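Local coordinates for protein esterase (Uncultured bacterium, PDB 5EGN) that hydrolyses carboxylic esters and degrades N-acyl homoserine lactones, the signals of bacterial quorum sensing, and probably works as a serine hydrolase of the alpha/beta hydrolase fold, at residues A[112-124]-A[208-222]. The protein carries 2 engineered substitutions. Numbering follows the deposited sequence.
Sequences GNLILSSGTGLGE and VVAGEEDLVTTVANN. Engineered in segment 208-222: Val-216 (natural residue Ala).
Asn-222 reaches the backbone of Ser-118 because its CG lies beside its own backbone N (chi1 -58°), while Leu-116, with CG turned anti to its backbone N, brings CD1 against Val-209. Asn-222 OD1 accepts from Ser-118 N at 2.9 Å, a bent bond (133° at the hydrogen) whose donor is slightly tilted from the amide's carbonyl plane. With Asn-222 replaced by an alanine, Ser-118 N is likely to lose this acceptor, and the loop after strand 112-116 its polar tie to helix 219-222. Thr-217 flanks the same loop, its methyl CG2 lying 3.3 Å from Ser-118 O. Before the loop the strands run parallel, their axes 17° apart: Val-209 N donates to Ile-115 O, and Val-209 O accepts from Ser-117 N at 2.8 Å in a nearly straight bond. On one face of the sheet Leu-116 CD1 packs 3.7 Å from Val-209 CG1, and Leu-114 CD2 meets the other methyl, CG2; Ile-115 and Val-208 lie on the opposite face. At the strand ends a water is gripped three ways: it accepts from Gly-211 N, donates to Asp-214 OD2 at 3.0 Å, and bonds Ser-117 OG. Asp-214 OD2 also bonds His-242 ND1, while its OD1 accepts from Thr-217 N in an Asx motif, so both carboxylate oxygens are held. This Asp-His pair, with Ser-93 in a GxSxG elbow, is consistent with the catalytic triad of alpha/beta hydrolases, and Ser-118 OG bonds Ser-93 O. Strand 110-116 lies between strands 87-92 and 206-211; helices 244-247 and 249-257 cover the Leu-116 and Val-209 face, and helix 219-228 covers Ile-115 and Val-208.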
loop_
_atom_site.group_PDB
_atom_site.type_symbol
_atom_site.label_atom_id
_atom_site.label_comp_id
_atom_site.label_asym_id
_atom_site.label_seq_id
_atom_site.Cartn_x
_atom_site.Cartn_y
_atom_site.Cartn_z
ATOM N N GLY A 112 -23.702 0.726 -6.218
ATOM C CA GLY A 112 -23.531 -0.583 -6.814
ATOM C C GLY A 112 -22.389 -1.342 -6.173
ATOM O O GLY A 112 -21.687 -0.811 -5.313
ATOM N N ASN A 113 -22.195 -2.585 -6.595
ATOM C CA ASN A 113 -21.180 -3.432 -5.988
ATOM C C ASN A 113 -20.251 -4.099 -6.992
ATOM O O ASN A 113 -20.688 -4.569 -8.044
ATOM C CB ASN A 113 -21.843 -4.514 -5.132
ATOM C CG ASN A 113 -22.878 -3.953 -4.181
ATOM O OD1 ASN A 113 -22.541 -3.303 -3.193
ATOM N ND2 ASN A 113 -24.147 -4.210 -4.472
ATOM N N LEU A 114 -18.964 -4.127 -6.664
ATOM C CA LEU A 114 -18.034 -5.027 -7.332
ATOM C C LEU A 114 -17.574 -6.057 -6.308
ATOM O O LEU A 114 -16.779 -5.754 -5.422
ATOM C CB LEU A 114 -16.839 -4.275 -7.931
ATOM C CG LEU A 114 -16.021 -5.039 -8.986
ATOM C CD1 LEU A 114 -15.280 -4.083 -9.905
ATOM C CD2 LEU A 114 -15.037 -6.020 -8.359
ATOM N N ILE A 115 -18.093 -7.275 -6.433
ATOM C CA ILE A 115 -17.727 -8.364 -5.538
ATOM C C ILE A 115 -16.568 -9.162 -6.122
ATOM O O ILE A 115 -16.723 -9.830 -7.144
ATOM C CB ILE A 115 -18.916 -9.307 -5.285
ATOM C CG1 ILE A 115 -20.168 -8.504 -4.945
ATOM C CG2 ILE A 115 -18.603 -10.269 -4.152
ATOM C CD1 ILE A 115 -20.105 -7.861 -3.584
ATOM N N LEU A 116 -15.406 -9.089 -5.479
ATOM C CA LEU A 116 -14.233 -9.811 -5.959
ATOM C C LEU A 116 -13.895 -11.013 -5.087
ATOM O O LEU A 116 -13.556 -10.862 -3.913
ATOM C CB LEU A 116 -13.016 -8.888 -6.030
ATOM C CG LEU A 116 -11.752 -9.592 -6.531
ATOM C CD1 LEU A 116 -11.835 -9.829 -8.029
ATOM C CD2 LEU A 116 -10.498 -8.812 -6.170
ATOM N N SER A 117 -13.989 -12.200 -5.681
ATOM C CA SER A 117 -13.582 -13.449 -5.040
ATOM C C SER A 117 -14.215 -13.646 -3.666
ATOM O O SER A 117 -13.512 -13.728 -2.660
ATOM C CB SER A 117 -12.058 -13.506 -4.919
ATOM O OG SER A 117 -11.438 -13.341 -6.182
ATOM N N SER A 118 -15.539 -13.726 -3.624
ATOM C CA SER A 118 -16.240 -13.903 -2.358
ATOM C C SER A 118 -17.280 -15.013 -2.445
ATOM O O SER A 118 -17.371 -15.719 -3.449
ATOM C CB SER A 118 -16.905 -12.595 -1.929
ATOM O OG SER A 118 -17.347 -12.669 -0.585
ATOM N N GLY A 119 -18.063 -15.159 -1.380
ATOM C CA GLY A 119 -19.078 -16.192 -1.303
ATOM C C GLY A 119 -19.866 -16.096 -0.011
ATOM O O GLY A 119 -19.675 -15.165 0.773
ATOM N N THR A 120 -20.756 -17.056 0.213
ATOM C CA THR A 120 -21.519 -17.108 1.455
ATOM C C THR A 120 -21.650 -18.553 1.923
ATOM O O THR A 120 -21.602 -19.480 1.115
ATOM C CB THR A 120 -22.916 -16.471 1.295
ATOM O OG1 THR A 120 -23.543 -16.355 2.579
ATOM C CG2 THR A 120 -23.792 -17.306 0.380
ATOM N N GLY A 121 -21.812 -18.740 3.230
ATOM C CA GLY A 121 -21.781 -20.068 3.814
ATOM C C GLY A 121 -20.443 -20.714 3.516
ATOM O O GLY A 121 -20.370 -21.884 3.140
ATOM N N LEU A 122 -19.380 -19.932 3.677
ATOM C CA LEU A 122 -18.039 -20.348 3.284
ATOM C C LEU A 122 -17.555 -21.541 4.094
ATOM O O LEU A 122 -16.927 -22.452 3.557
ATOM C CB LEU A 122 -17.059 -19.184 3.440
ATOM C CG LEU A 122 -15.850 -19.173 2.504
ATOM C CD1 LEU A 122 -16.282 -18.807 1.092
ATOM C CD2 LEU A 122 -14.784 -18.217 3.012
ATOM N N GLY A 123 -17.855 -21.527 5.388
ATOM C CA GLY A 123 -17.390 -22.556 6.299
ATOM C C GLY A 123 -17.820 -23.965 5.940
ATOM O O GLY A 123 -17.035 -24.905 6.068
ATOM N N GLU A 124 -19.061 -24.123 5.491
ATOM C CA GLU A 124 -19.579 -25.453 5.178
ATOM C C GLU A 124 -19.087 -25.933 3.814
ATOM O O GLU A 124 -19.119 -27.127 3.519
ATOM C CB GLU A 124 -21.112 -25.464 5.226
ATOM C CG GLU A 124 -21.786 -24.520 4.245
ATOM C CD GLU A 124 -23.298 -24.499 4.398
ATOM O OE1 GLU A 124 -23.816 -25.128 5.346
ATOM O OE2 GLU A 124 -23.969 -23.851 3.569
ATOM N N VAL A 208 -19.940 -9.450 -10.059
ATOM C CA VAL A 208 -19.169 -10.448 -9.329
ATOM C C VAL A 208 -17.978 -10.895 -10.167
ATOM O O VAL A 208 -18.135 -11.281 -11.324
ATOM C CB VAL A 208 -20.027 -11.669 -8.950
ATOM C CG1 VAL A 208 -19.224 -12.642 -8.104
ATOM C CG2 VAL A 208 -21.274 -11.225 -8.205
ATOM N N VAL A 209 -16.786 -10.831 -9.583
ATOM C CA VAL A 209 -15.564 -11.156 -10.308
ATOM C C VAL A 209 -14.810 -12.297 -9.635
ATOM O O VAL A 209 -14.494 -12.231 -8.448
ATOM C CB VAL A 209 -14.639 -9.934 -10.422
ATOM C CG1 VAL A 209 -13.443 -10.253 -11.303
ATOM C CG2 VAL A 209 -15.409 -8.745 -10.971
ATOM N N ALA A 210 -14.523 -13.341 -10.406
ATOM C CA ALA A 210 -13.889 -14.536 -9.870
ATOM C C ALA A 210 -12.642 -14.925 -10.655
ATOM O O ALA A 210 -12.610 -14.818 -11.881
ATOM C CB ALA A 210 -14.874 -15.687 -9.862
ATOM N N GLY A 211 -11.618 -15.376 -9.939
ATOM C CA GLY A 211 -10.422 -15.903 -10.568
ATOM C C GLY A 211 -10.610 -17.371 -10.890
ATOM O O GLY A 211 -11.185 -18.116 -10.098
ATOM N N GLU A 212 -10.130 -17.789 -12.057
ATOM C CA GLU A 212 -10.287 -19.171 -12.501
ATOM C C GLU A 212 -9.583 -20.162 -11.576
ATOM O O GLU A 212 -10.096 -21.251 -11.313
ATOM C CB GLU A 212 -9.757 -19.328 -13.926
ATOM C CG GLU A 212 -9.840 -20.741 -14.474
ATOM C CD GLU A 212 -8.840 -20.989 -15.584
ATOM O OE1 GLU A 212 -7.901 -20.177 -15.726
ATOM O OE2 GLU A 212 -8.989 -21.993 -16.311
ATOM N N GLU A 213 -8.411 -19.779 -11.081
ATOM C CA GLU A 213 -7.597 -20.680 -10.272
ATOM C C GLU A 213 -7.754 -20.457 -8.772
ATOM O O GLU A 213 -6.987 -21.004 -7.977
ATOM C CB GLU A 213 -6.122 -20.539 -10.647
ATOM C CG GLU A 213 -5.801 -20.949 -12.067
ATOM C CD GLU A 213 -4.313 -20.935 -12.346
ATOM O OE1 GLU A 213 -3.539 -21.361 -11.465
ATOM O OE2 GLU A 213 -3.917 -20.487 -13.442
ATOM N N ASP A 214 -8.739 -19.658 -8.382
ATOM C CA ASP A 214 -8.984 -19.417 -6.964
ATOM C C ASP A 214 -9.582 -20.661 -6.311
ATOM O O ASP A 214 -10.639 -21.149 -6.717
ATOM C CB ASP A 214 -9.903 -18.210 -6.766
ATOM C CG ASP A 214 -9.950 -17.737 -5.320
ATOM O OD1 ASP A 214 -9.478 -18.465 -4.420
ATOM O OD2 ASP A 214 -10.471 -16.628 -5.080
ATOM N N LEU A 215 -8.885 -21.169 -5.298
ATOM C CA LEU A 215 -9.303 -22.365 -4.570
ATOM C C LEU A 215 -9.775 -21.997 -3.163
ATOM O O LEU A 215 -10.480 -22.774 -2.518
ATOM C CB LEU A 215 -8.158 -23.381 -4.510
ATOM C CG LEU A 215 -7.777 -23.982 -5.859
ATOM C CD1 LEU A 215 -6.476 -24.760 -5.786
ATOM C CD2 LEU A 215 -8.893 -24.877 -6.349
ATOM N N VAL A 216 -9.382 -20.808 -2.704
ATOM C CA VAL A 216 -9.871 -20.231 -1.452
ATOM C C VAL A 216 -11.346 -19.863 -1.595
ATOM O O VAL A 216 -12.165 -20.166 -0.722
ATOM C CB VAL A 216 -9.065 -18.973 -1.065
ATOM C CG1 VAL A 216 -9.676 -18.278 0.136
ATOM C CG2 VAL A 216 -7.621 -19.342 -0.784
ATOM N N THR A 217 -11.659 -19.184 -2.697
ATOM C CA THR A 217 -13.032 -18.924 -3.102
ATOM C C THR A 217 -13.213 -19.498 -4.511
ATOM O O THR A 217 -12.714 -18.941 -5.500
ATOM C CB THR A 217 -13.373 -17.413 -3.048
ATOM O OG1 THR A 217 -13.862 -17.091 -1.741
ATOM C CG2 THR A 217 -14.448 -17.044 -4.061
ATOM N N THR A 218 -13.894 -20.640 -4.591
ATOM C CA THR A 218 -14.021 -21.361 -5.849
ATOM C C THR A 218 -14.935 -20.629 -6.823
ATOM O O THR A 218 -15.707 -19.757 -6.429
ATOM C CB THR A 218 -14.547 -22.793 -5.629
ATOM O OG1 THR A 218 -15.901 -22.761 -5.164
ATOM C CG2 THR A 218 -13.685 -23.548 -4.621
ATOM N N VAL A 219 -14.831 -20.984 -8.099
ATOM C CA VAL A 219 -15.659 -20.370 -9.125
ATOM C C VAL A 219 -17.128 -20.622 -8.808
ATOM O O VAL A 219 -17.971 -19.746 -8.996
ATOM C CB VAL A 219 -15.307 -20.903 -10.529
ATOM C CG1 VAL A 219 -16.310 -20.411 -11.563
ATOM C CG2 VAL A 219 -13.905 -20.472 -10.909
ATOM N N ALA A 220 -17.420 -21.813 -8.297
ATOM C CA ALA A 220 -18.773 -22.169 -7.889
ATOM C C ALA A 220 -19.297 -21.233 -6.798
ATOM O O ALA A 220 -20.467 -20.841 -6.815
ATOM C CB ALA A 220 -18.815 -23.614 -7.413
ATOM N N ASN A 221 -18.425 -20.869 -5.861
ATOM C CA ASN A 221 -18.800 -19.980 -4.765
ATOM C C ASN A 221 -19.238 -18.600 -5.255
ATOM O O ASN A 221 -20.235 -18.058 -4.782
ATOM C CB ASN A 221 -17.645 -19.834 -3.771
ATOM C CG ASN A 221 -17.322 -21.131 -3.051
ATOM O OD1 ASN A 221 -16.158 -21.503 -2.911
ATOM N ND2 ASN A 221 -18.356 -21.829 -2.598
ATOM N N ASN A 222 -18.495 -18.032 -6.200
ATOM C CA ASN A 222 -18.883 -16.757 -6.797
ATOM C C ASN A 222 -20.116 -16.911 -7.676
ATOM O O ASN A 222 -20.935 -15.999 -7.777
ATOM C CB ASN A 222 -17.742 -16.164 -7.623
ATOM C CG ASN A 222 -16.487 -15.942 -6.811
ATOM O OD1 ASN A 222 -16.373 -14.965 -6.069
ATOM N ND2 ASN A 222 -15.527 -16.842 -6.961
HETATM O O HOH W 1 -12.167 -15.951 -7.445
HETATM O O HOH W 2 -20.686 -19.130 -2.155
#